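PDB 4G3H: arginase (RocF) from Helicobacter pylori, which probably hydrolyses L-arginine to L-ornithine and urea, using two manganese ions bound in each subunit. Local coordinates for residues A[97-100]-A[101-104]; A[185-189]-A[190-194]. All blocks are in the same frame, centred on the assembly; numbering follows the deposited sequence.

Interaction 1: A[97-100]-A[101-104]; sequences IFQA and FRSV
Within helix 94-104, one turn brings Phe98 against Arg102 and Gln99 against the same arginine. The CG of Arg102 lies over one face of the Phe98 ring, a CH-pi contact 4.0 Å from CG to the ring centroid and offset toward the rim. Arg102 CD continues past the ring and comes 3.5 Å from Phe98 CE2. The chain then bends at chi3 (68°), which brings the guanidinium beside the Gln99 amide. There Arg102 NH1 donates to Gln99 OE1 at 2.9 Å, in the carbonyl plane and on a lone pair. The amide and guanidinium planes stand 68° apart. Both polar ends have further partners, for Gln99 NE2 bonds to Leu165 O and Arg102 NH2 to Leu172 O. This helix packs on the parallel sheet of the arginase alpha/beta fold, and Phe98 and Phe101 both reach Ile110 of strand 110-115. Similar first torsions, each placing CG opposite the backbone N, send both rings off the same side of the helix. The rings are near parallel but slid apart, so they barely overlap, with centroids 6.0 Å from each other. They come closest at Phe98 CE1 and Phe101 CD2, 3.9 Å apart. Regular helical bonds run alongside, such as Arg102 N to Phe98 O at 2.8 Å.

Interaction 2: A[185-189]-A[190-194]; sequences RSTEQ and SERDV
Glu188 is the N-cap of helix 189-198, and Glu191, three residues on, returns its carboxylate to the cap's backbone. Glu191 OE1 accepts from Glu188 N at 3.0 Å, through its anti lone pair. This is the reciprocal half of a capping box. The inner side of the contact is close-packed. Glu191 is buried, and its OE1 also lies 3.3 Å from Thr187 CA. A water donates to this oxygen and to Ser186 O, linking the loop to the helix. Glu191 OE2 turns to the backbone N of Ile121 and His122, next to the manganese ligand Asp120. Ser186 lies beside another ligand, His118, and its OG bonds to Glu250.

The outer side is more open, and exposed Gln189 and Arg192 hold each other there. The arginine bends at chi3 (-74°) and lays one guanidinium face over Gln189 CA and Glu188 C. Arg192 NH1 donates to Thr187 OG1 at 3.0 Å and, weakly, to Thr187 O. Arg192 NE and NH2 both grip Gln189 OE1, from the same face of the amide, well above its plane. The amide and guanidinium planes are 80° apart. Asp193, which also forms a salt bridge with Arg196, takes the other end of the amide: Gln189 NE2 meets Asp193 OD1 at 2.7 Å, from above the carboxylate plane.

Both interactions are local contacts along one piece of chain, but they sit in different surroundings. Interaction 1 is buried within helix 94-104, which leads into strand 110-115. Interaction 2 lies nearer the surface, where the loop after strand 179-182 becomes helix 189-198. These two strands are neighbours in the same parallel sheet. The contacts themselves do not touch, with centres about 25 Å apart and nearest atoms about 14 Å apart. Interaction 1 is largely aromatic and aliphatic, with one side-chain hydrogen bond. Interaction 2 is mostly polar, involving charged groups, amides and a water. It also lies closer to the manganese site.

Interaction 1: A[97-100]-A[101-104]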
loop_
_atom_site.group_PDB
_atom_site.type_symbol
_atom_site.label_atom_id
_atom_site.label_comp_id
_atom_site.label_asym_id
_atom_site.label_seq_id
_atom_site.Cartn_x
_atom_site.Cartn_y
_atom_site.Cartn_z
ATOM N N ILE A 97 6.393 -6.073 2.129
ATOM C CA ILE A 97 6.607 -5.669 0.742
ATOM C C ILE A 97 7.564 -4.472 0.638
ATOM O O ILE A 97 8.489 -4.464 -0.184
ATOM C CB ILE A 97 5.261 -5.284 0.065
ATOM C CG1 ILE A 97 4.372 -6.522 -0.073
ATOM C CG2 ILE A 97 5.514 -4.669 -1.302
ATOM C CD1 ILE A 97 2.955 -6.208 -0.509
ATOM N N PHE A 98 7.333 -3.465 1.475
ATOM C CA PHE A 98 8.147 -2.256 1.457
ATOM C C PHE A 98 9.577 -2.501 1.946
ATOM O O PHE A 98 10.519 -1.887 1.438
ATOM C CB PHE A 98 7.478 -1.157 2.293
ATOM C CG PHE A 98 8.086 0.200 2.100
ATOM C CD1 PHE A 98 8.020 0.835 0.865
ATOM C CD2 PHE A 98 8.743 0.841 3.152
ATOM C CE1 PHE A 98 8.606 2.090 0.679
ATOM C CE2 PHE A 98 9.328 2.090 2.976
ATOM C CZ PHE A 98 9.262 2.717 1.739
ATOM N N GLN A 99 9.741 -3.386 2.927
ATOM C CA GLN A 99 11.073 -3.697 3.429
ATOM C C GLN A 99 11.877 -4.311 2.286
ATOM O O GLN A 99 13.072 -4.036 2.133
ATOM C CB GLN A 99 11.015 -4.676 4.606
ATOM C CG GLN A 99 10.442 -4.091 5.895
ATOM C CD GLN A 99 11.154 -2.818 6.338
ATOM O OE1 GLN A 99 10.799 -1.717 5.928
ATOM N NE2 GLN A 99 12.171 -2.971 7.174
ATOM N N ALA A 100 11.221 -5.141 1.479
ATOM C CA ALA A 100 11.891 -5.767 0.343
ATOM C C ALA A 100 12.282 -4.670 -0.648
ATOM O O ALA A 100 13.368 -4.693 -1.229
ATOM C CB ALA A 100 10.965 -6.765 -0.323
ATOM N N PHE A 101 11.382 -3.705 -0.822
ATOM C CA PHE A 101 11.594 -2.578 -1.721
ATOM C C PHE A 101 12.815 -1.763 -1.264
ATOM O O PHE A 101 13.670 -1.396 -2.076
ATOM C CB PHE A 101 10.348 -1.692 -1.714
ATOM C CG PHE A 101 10.358 -0.612 -2.749
ATOM C CD1 PHE A 101 10.149 -0.917 -4.094
ATOM C CD2 PHE A 101 10.538 0.719 -2.382
ATOM C CE1 PHE A 101 10.113 0.087 -5.059
ATOM C CE2 PHE A 101 10.503 1.733 -3.341
ATOM C CZ PHE A 101 10.288 1.413 -4.684
ATOM N N ARG A 102 12.873 -1.472 0.035
ATOM C CA ARG A 102 13.983 -0.722 0.620
ATOM C C ARG A 102 15.273 -1.530 0.483
ATOM O O ARG A 102 16.331 -0.978 0.197
ATOM C CB ARG A 102 13.731 -0.462 2.107
ATOM C CG ARG A 102 12.478 0.330 2.416
ATOM C CD ARG A 102 12.210 0.352 3.918
ATOM N NE ARG A 102 13.219 1.117 4.649
ATOM C CZ ARG A 102 13.242 1.245 5.974
ATOM N NH1 ARG A 102 12.315 0.650 6.717
ATOM N NH2 ARG A 102 14.186 1.977 6.555
ATOM N N SER A 103 15.173 -2.837 0.693
ATOM C CA SER A 103 16.326 -3.720 0.603
ATOM C C SER A 103 16.948 -3.704 -0.789
ATOM O O SER A 103 18.168 -3.648 -0.919
ATOM C CB SER A 103 15.928 -5.149 0.980
ATOM O OG SER A 103 17.075 -5.973 1.081
ATOM N N VAL A 104 16.116 -3.758 -1.824
ATOM C CA VAL A 104 16.613 -3.727 -3.198
ATOM C C VAL A 104 17.218 -2.362 -3.546
ATOM O O VAL A 104 18.209 -2.283 -4.270
ATOM C CB VAL A 104 15.487 -4.039 -4.216
ATOM C CG1 VAL A 104 15.993 -3.830 -5.638
ATOM C CG2 VAL A 104 15.013 -5.476 -4.041
#

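Interaction 2: A[185-189]-A[190-194]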
loop_
_atom_site.group_PDB
_atom_site.type_symbol
_atom_site.label_atom_id
_atom_site.label_comp_id
_atom_site.label_asym_id
_atom_site.label_seq_id
_atom_site.Cartn_x
_atom_site.Cartn_y
_atom_site.Cartn_z
ATOM N N ARG A 185 -8.295 10.286 7.711
ATOM C CA ARG A 185 -9.345 10.891 8.518
ATOM C C ARG A 185 -9.789 10.070 9.720
ATOM O O ARG A 185 -10.669 10.492 10.463
ATOM C CB ARG A 185 -10.555 11.174 7.629
ATOM C CG ARG A 185 -10.982 9.977 6.787
ATOM C CD ARG A 185 -12.162 10.332 5.919
ATOM N NE ARG A 185 -12.745 9.183 5.232
ATOM C CZ ARG A 185 -12.224 8.580 4.165
ATOM N NH1 ARG A 185 -12.859 7.548 3.628
ATOM N NH2 ARG A 185 -11.081 9.001 3.633
ATOM N N SER A 186 -9.196 8.899 9.909
ATOM C CA SER A 186 -9.562 8.045 11.030
ATOM C C SER A 186 -8.282 7.579 11.700
ATOM O O SER A 186 -7.593 6.699 11.189
ATOM C CB SER A 186 -10.376 6.848 10.530
ATOM O OG SER A 186 -10.789 6.020 11.600
ATOM N N THR A 187 -7.971 8.169 12.851
ATOM C CA THR A 187 -6.743 7.841 13.567
ATOM C C THR A 187 -6.886 7.835 15.091
ATOM O O THR A 187 -7.908 8.252 15.641
ATOM C CB THR A 187 -5.654 8.866 13.227
ATOM O OG1 THR A 187 -6.104 10.169 13.621
ATOM C CG2 THR A 187 -5.369 8.876 11.732
ATOM N N GLU A 188 -5.842 7.357 15.763
ATOM C CA GLU A 188 -5.796 7.330 17.224
ATOM C C GLU A 188 -4.943 8.532 17.630
ATOM O O GLU A 188 -4.055 8.942 16.879
ATOM C CB GLU A 188 -5.118 6.054 17.729
ATOM C CG GLU A 188 -5.793 4.769 17.306
ATOM C CD GLU A 188 -7.228 4.693 17.772
ATOM O OE1 GLU A 188 -7.469 4.826 18.992
ATOM O OE2 GLU A 188 -8.117 4.502 16.915
ATOM N N GLN A 189 -5.207 9.098 18.804
ATOM C CA GLN A 189 -4.432 10.246 19.272
ATOM C C GLN A 189 -2.945 9.916 19.260
ATOM O O GLN A 189 -2.110 10.775 18.970
ATOM C CB GLN A 189 -4.853 10.645 20.691
ATOM C CG GLN A 189 -4.079 11.838 21.251
ATOM C CD GLN A 189 -4.167 13.062 20.354
ATOM O OE1 GLN A 189 -5.259 13.537 20.038
ATOM N NE2 GLN A 189 -3.013 13.578 19.937
ATOM N N SER A 190 -2.616 8.668 19.574
ATOM C CA SER A 190 -1.219 8.248 19.591
ATOM C C SER A 190 -0.623 8.388 18.193
ATOM O O SER A 190 0.555 8.722 18.047
ATOM C CB SER A 190 -1.099 6.797 20.071
ATOM O OG SER A 190 -1.750 5.901 19.183
ATOM N N GLU A 191 -1.434 8.126 17.169
ATOM C CA GLU A 191 -0.974 8.246 15.792
ATOM C C GLU A 191 -0.835 9.725 15.437
ATOM O O GLU A 191 0.117 10.132 14.761
ATOM C CB GLU A 191 -1.955 7.570 14.823
ATOM C CG GLU A 191 -2.054 6.060 14.976
ATOM C CD GLU A 191 -2.952 5.434 13.916
ATOM O OE1 GLU A 191 -4.152 5.778 13.870
ATOM O OE2 GLU A 191 -2.455 4.604 13.130
ATOM N N ARG A 192 -1.792 10.528 15.892
ATOM C CA ARG A 192 -1.748 11.958 15.629
ATOM C C ARG A 192 -0.520 12.571 16.294
ATOM O O ARG A 192 0.052 13.529 15.774
ATOM C CB ARG A 192 -3.017 12.646 16.141
ATOM C CG ARG A 192 -4.264 12.325 15.338
ATOM C CD ARG A 192 -5.390 13.278 15.682
ATOM N NE ARG A 192 -5.985 12.999 16.986
ATOM C CZ ARG A 192 -6.862 12.024 17.220
ATOM N NH1 ARG A 192 -7.257 11.220 16.235
ATOM N NH2 ARG A 192 -7.358 11.857 18.441
ATOM N N ASP A 193 -0.118 12.019 17.442
ATOM C CA ASP A 193 1.055 12.528 18.152
ATOM C C ASP A 193 2.329 12.268 17.358
ATOM O O ASP A 193 3.244 13.090 17.360
ATOM C CB ASP A 193 1.198 11.896 19.550
ATOM C CG ASP A 193 0.173 12.423 20.553
ATOM O OD1 ASP A 193 -0.322 13.562 20.391
ATOM O OD2 ASP A 193 -0.129 11.699 21.524
ATOM N N VAL A 194 2.396 11.121 16.688
ATOM C CA VAL A 194 3.579 10.789 15.892
ATOM C C VAL A 194 3.649 11.689 14.660
ATOM O O VAL A 194 4.717 12.178 14.294
ATOM C CB VAL A 194 3.562 9.311 15.422
ATOM C CG1 VAL A 194 4.720 9.063 14.461
ATOM C CG2 VAL A 194 3.669 8.373 16.628
HETATM O O HOH W 1 -5.112 5.272 11.478
#